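Local coordinates for protein ferritin (Pseudo-nitzschia multiseries, PDB 4IWK) that probably stores iron in a soluble, non-toxic form, binding ferrous iron and oxidising it with dioxygen at ferroxidase sites inside a 24-subunit ferritin shell, at residues A[21-26]-A[92-97]; A[40-45]-A[85-90]. All blocks are in the same frame, centred on the assembly; numbering follows the deposited sequence.

Interaction 1: residues A[21-26]-A[92-97]; sequences QVYLSA and LELEQA. With FE (Fe (III) ion), chain I.
CG of Tyr-23 (chi1 -87°) and CG of Glu-95 each lie anti to their own carbonyl carbon, beside the backbone N, and a bend at chi2 (-64°) in Glu-95 brings its carboxylate to the tyrosine hydroxyl. Tyr-23 OH donates to Glu-95 OE2 over 2.6 Å, meeting the anti lone pair. Glu-95 OE2 lies at the edge of the Tyr-23 ring, near its plane, and the carboxylate is turned 51° from that plane. Beside this bond the contact is apolar: Leu-94 CD2 sits 3.7 Å from Tyr-23 CE1 and 3.8 Å from Val-22 CG1. The axes of segments 21-26 and 92-97 run nearly antiparallel, 11.2 Å apart at closest approach.

Glu-95 OE2 also coordinates the ferric ion at 2.1 Å, whereas Glu-95 OE1 stands at a longer 2.6 Å from it. Glu-49, Glu-131 and two waters complete the site, consistent with the ferroxidase centre of ferritins, with Tyr-23 in its second shell. One water donates to Glu-95 OE1, which also accepts from Gln-128 and Asn-98. Both carboxylate oxygens are therefore engaged, which should restrict rotation, and the tyrosine hydrogen bond would be expected to draw some electron density from the closer iron-binding oxygen.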
# COMPACT_ATOMS: atom_id res chain seq x y z
N GLN A 21 -9.14 24.08 -43.55
CA GLN A 21 -8.08 24.12 -44.60
C GLN A 21 -7.33 25.42 -44.54
O GLN A 21 -6.11 25.48 -44.82
CB GLN A 21 -8.72 23.94 -46.03
CG GLN A 21 -9.14 22.50 -46.28
CD GLN A 21 -7.84 21.62 -46.41
OE1 GLN A 21 -7.45 21.05 -45.39
NE2 GLN A 21 -7.22 21.57 -47.60
N VAL A 22 -8.03 26.54 -44.25
CA VAL A 22 -7.32 27.81 -44.10
C VAL A 22 -6.31 27.76 -42.90
O VAL A 22 -5.14 28.24 -43.01
CB VAL A 22 -8.34 28.95 -43.94
CG1 VAL A 22 -7.56 30.28 -43.60
CG2 VAL A 22 -9.15 29.15 -45.28
N TYR A 23 -6.75 27.21 -41.79
CA TYR A 23 -5.79 27.03 -40.66
C TYR A 23 -4.65 26.15 -41.06
O TYR A 23 -3.51 26.46 -40.66
CB TYR A 23 -6.59 26.40 -39.47
CG TYR A 23 -7.23 27.48 -38.62
CD1 TYR A 23 -8.61 27.52 -38.41
CD2 TYR A 23 -6.43 28.30 -37.82
CE1 TYR A 23 -9.22 28.49 -37.56
CE2 TYR A 23 -6.99 29.24 -36.94
CZ TYR A 23 -8.36 29.30 -36.81
OH TYR A 23 -8.98 30.19 -35.94
N LEU A 24 -4.89 25.10 -41.89
CA LEU A 24 -3.76 24.25 -42.25
C LEU A 24 -2.84 25.09 -43.16
O LEU A 24 -1.61 25.03 -43.02
CB LEU A 24 -4.28 23.03 -43.04
CG LEU A 24 -3.17 22.13 -43.61
CD1 LEU A 24 -2.37 21.57 -42.39
CD2 LEU A 24 -3.76 20.95 -44.37
N SER A 25 -3.40 25.89 -44.09
CA SER A 25 -2.56 26.78 -44.90
C SER A 25 -1.70 27.75 -44.04
O SER A 25 -0.50 27.96 -44.34
CB SER A 25 -3.41 27.55 -45.94
OG SER A 25 -4.12 28.64 -45.37
N ALA A 26 -2.31 28.31 -42.97
CA ALA A 26 -1.53 29.18 -42.05
C ALA A 26 -0.40 28.38 -41.38
O ALA A 26 0.72 28.89 -41.24
CB ALA A 26 -2.44 29.80 -41.01
N LEU A 92 -8.30 36.06 -38.10
CA LEU A 92 -9.42 36.83 -37.45
C LEU A 92 -10.60 36.96 -38.39
O LEU A 92 -11.75 36.66 -38.01
CB LEU A 92 -8.88 38.23 -37.08
CG LEU A 92 -10.06 39.07 -36.45
CD1 LEU A 92 -10.56 38.49 -35.14
CD2 LEU A 92 -9.51 40.48 -36.27
N GLU A 93 -10.35 37.33 -39.63
CA GLU A 93 -11.40 37.44 -40.63
C GLU A 93 -12.14 36.13 -40.85
O GLU A 93 -13.35 36.16 -41.03
CB GLU A 93 -10.82 37.96 -41.92
CG GLU A 93 -10.48 39.44 -41.79
CD GLU A 93 -9.63 39.92 -42.95
OE1 GLU A 93 -9.61 39.25 -43.96
OE2 GLU A 93 -8.98 40.97 -42.85
N LEU A 94 -11.36 35.00 -40.90
CA LEU A 94 -11.94 33.66 -41.06
C LEU A 94 -12.94 33.41 -39.89
O LEU A 94 -14.08 32.91 -40.12
CB LEU A 94 -10.82 32.63 -40.99
CG LEU A 94 -11.27 31.15 -41.08
CD1 LEU A 94 -11.81 30.85 -42.49
CD2 LEU A 94 -10.05 30.28 -40.70
N GLU A 95 -12.49 33.65 -38.67
CA GLU A 95 -13.36 33.43 -37.48
C GLU A 95 -14.61 34.33 -37.53
O GLU A 95 -15.72 33.82 -37.17
CB GLU A 95 -12.62 33.55 -36.18
CG GLU A 95 -11.67 32.32 -35.93
CD GLU A 95 -12.32 30.99 -35.78
OE1 GLU A 95 -13.56 30.91 -35.75
OE2 GLU A 95 -11.52 30.06 -35.60
N GLN A 96 -14.44 35.55 -38.01
CA GLN A 96 -15.59 36.45 -38.15
C GLN A 96 -16.57 35.90 -39.15
O GLN A 96 -17.82 35.93 -38.94
CB GLN A 96 -15.18 37.83 -38.52
CG GLN A 96 -14.45 38.49 -37.35
CD GLN A 96 -13.71 39.76 -37.76
OE1 GLN A 96 -13.51 40.00 -38.94
NE2 GLN A 96 -13.30 40.58 -36.76
N ALA A 97 -16.05 35.31 -40.25
CA ALA A 97 -16.88 34.57 -41.18
C ALA A 97 -17.60 33.37 -40.63
O ALA A 97 -18.76 33.09 -41.04
CB ALA A 97 -16.08 34.16 -42.45
FE FE I . -12.83 28.48 -35.11
O HOH W 1 -14.70 28.10 -35.26
O HOH W 2 -11.89 27.23 -34.18

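Interaction 2: residues A[40-45]-A[85-90]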
# COMPACT_ATOMS: atom_id res chain seq x y z
N ALA A 40 2.04 25.33 -34.76
CA ALA A 40 1.33 24.26 -33.97
C ALA A 40 -0.02 24.76 -33.49
O ALA A 40 -0.98 23.95 -33.52
CB ALA A 40 2.22 23.88 -32.77
N TYR A 41 -0.15 26.07 -33.18
CA TYR A 41 -1.45 26.64 -32.85
C TYR A 41 -2.37 26.46 -34.04
O TYR A 41 -3.55 26.07 -33.86
CB TYR A 41 -1.28 28.07 -32.40
CG TYR A 41 -2.54 28.67 -31.83
CD1 TYR A 41 -2.66 28.85 -30.43
CD2 TYR A 41 -3.56 29.16 -32.66
CE1 TYR A 41 -3.77 29.43 -29.90
CE2 TYR A 41 -4.71 29.69 -32.10
CZ TYR A 41 -4.80 29.83 -30.75
OH TYR A 41 -5.95 30.42 -30.24
N MET A 42 -1.89 26.83 -35.21
CA MET A 42 -2.78 26.75 -36.41
C MET A 42 -3.19 25.27 -36.68
O MET A 42 -4.36 25.01 -37.07
CB MET A 42 -2.10 27.38 -37.65
CG MET A 42 -1.76 28.87 -37.48
SD MET A 42 -3.30 29.82 -37.25
CE MET A 42 -2.80 31.57 -37.04
N LEU A 43 -2.25 24.34 -36.55
CA LEU A 43 -2.61 22.92 -36.74
C LEU A 43 -3.70 22.43 -35.75
O LEU A 43 -4.60 21.72 -36.17
CB LEU A 43 -1.27 22.13 -36.72
CG LEU A 43 -1.42 20.79 -37.31
CD1 LEU A 43 -1.49 20.97 -38.83
CD2 LEU A 43 -0.09 20.15 -36.88
N ALA A 44 -3.62 22.87 -34.48
CA ALA A 44 -4.61 22.46 -33.49
C ALA A 44 -5.94 23.06 -33.92
O ALA A 44 -6.95 22.36 -33.84
CB ALA A 44 -4.16 22.94 -32.09
N GLU A 45 -5.97 24.33 -34.34
CA GLU A 45 -7.23 24.85 -34.82
C GLU A 45 -7.73 24.21 -36.09
O GLU A 45 -9.00 24.11 -36.23
CB GLU A 45 -7.09 26.32 -35.19
CG GLU A 45 -6.96 27.20 -33.96
CD GLU A 45 -8.28 27.20 -33.23
OE1 GLU A 45 -9.37 27.19 -33.88
OE2 GLU A 45 -8.16 27.15 -32.00
N GLU A 85 1.81 39.00 -38.91
CA GLU A 85 0.60 39.86 -38.80
C GLU A 85 -0.45 39.62 -39.91
O GLU A 85 -1.69 39.60 -39.62
CB GLU A 85 1.02 41.33 -38.85
CG GLU A 85 -0.19 42.15 -38.42
CD GLU A 85 0.12 43.64 -38.46
OE1 GLU A 85 1.29 43.97 -38.21
OE2 GLU A 85 -0.83 44.44 -38.71
N ASP A 86 0.01 39.41 -41.16
CA ASP A 86 -0.91 39.18 -42.24
C ASP A 86 -1.67 37.88 -41.98
O ASP A 86 -2.88 37.79 -42.30
CB ASP A 86 -0.14 38.99 -43.57
CG ASP A 86 0.58 40.26 -44.06
OD1 ASP A 86 0.15 41.38 -43.68
OD2 ASP A 86 1.51 40.10 -44.89
N VAL A 87 -0.97 36.86 -41.54
CA VAL A 87 -1.61 35.56 -41.35
C VAL A 87 -2.69 35.69 -40.21
O VAL A 87 -3.84 35.29 -40.40
CB VAL A 87 -0.62 34.48 -40.90
CG1 VAL A 87 -1.36 33.11 -40.88
CG2 VAL A 87 0.52 34.40 -41.95
N TRP A 88 -2.28 36.24 -39.05
CA TRP A 88 -3.27 36.38 -37.96
C TRP A 88 -4.47 37.23 -38.34
O TRP A 88 -5.57 36.98 -37.94
CB TRP A 88 -2.56 36.94 -36.74
CG TRP A 88 -1.67 35.86 -36.07
CD1 TRP A 88 -0.34 35.75 -36.15
CD2 TRP A 88 -2.14 34.76 -35.27
NE1 TRP A 88 0.09 34.67 -35.37
CE2 TRP A 88 -1.02 34.03 -34.89
CE3 TRP A 88 -3.44 34.35 -34.83
CZ2 TRP A 88 -1.10 32.91 -34.05
CZ3 TRP A 88 -3.52 33.21 -34.02
CH2 TRP A 88 -2.34 32.51 -33.65
N GLN A 89 -4.25 38.26 -39.14
CA GLN A 89 -5.38 39.08 -39.59
C GLN A 89 -6.35 38.27 -40.48
O GLN A 89 -7.59 38.33 -40.34
CB GLN A 89 -4.80 40.33 -40.36
CG GLN A 89 -5.95 41.11 -41.08
CD GLN A 89 -6.85 41.88 -40.06
OE1 GLN A 89 -6.32 42.40 -39.09
NE2 GLN A 89 -8.18 41.90 -40.26
N SER A 90 -5.78 37.43 -41.34
CA SER A 90 -6.66 36.53 -42.11
C SER A 90 -7.40 35.53 -41.22
O SER A 90 -8.58 35.21 -41.53
CB SER A 90 -5.84 35.73 -43.14
OG SER A 90 -5.38 36.62 -44.19
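Met-42 CE rests on one face of the Trp-88 indole, 3.4 Å from the centroid of the six-membered ring and 5° off its normal, a geometry that defines a CH-pi contact. The methyl lies almost equally near the six atoms of that ring. Behind it, Met-42 SD stands above the same face at 4.8 Å from the centroid, a more distant Met-aromatic approach. Tyr-41 comes instead to the indole edge, with its CD2 3.7 Å from Trp-88 CH2; the ring planes are inclined at 59°. Val-87 CG1 adds a looser apolar touch, 4.4 Å from Met-42 CE.

The first torsions contribute to this: Tyr-41 CG is anti to the backbone N, whereas Met-42 has CG anti to its carbonyl carbon and then bends at chi2 before extending its methyl. In the next shell, Phe-30 meets the Trp-88 ring and also touches Met-42, with Tyr-23 and Ile-91 packing on the Met-42 side chain too and Leu-139 on the indole. The short segments run nearly parallel, inclined at 19° with axes 13.0 Å apart. Their long side chains span the interior between diagonally placed helices of the ferritin four-helix bundle, beside its iron sites: the nearest atom of the Tyr-41 side chain is about 3 Å from a bound ferric ion.

How the interactions relate
Both contacts join helix 84-111 to another bundle helix: interaction 1 reaches helix 3-32 in a nearly antiparallel arrangement, interaction 2 reaches helix 36-62 in a nearly parallel one. All four touching side chains are buried or partly exposed in each, but interaction 1 has two buried and interaction 2 three. Their centres are about 7 Å apart, and they meet directly, with Tyr-23 CD2 3.4 Å from Glu-45 CB and Ala-26 CB 3.5 Å from Val-87 CG1. Interaction 1 combines metal coordination and a hydrogen bond with apolar contacts, whereas interaction 2 is aromatic and aliphatic across its interface. Segment 40-45 nevertheless supplies Glu-45 to another iron site, which shares Glu-131 with that of Glu-95.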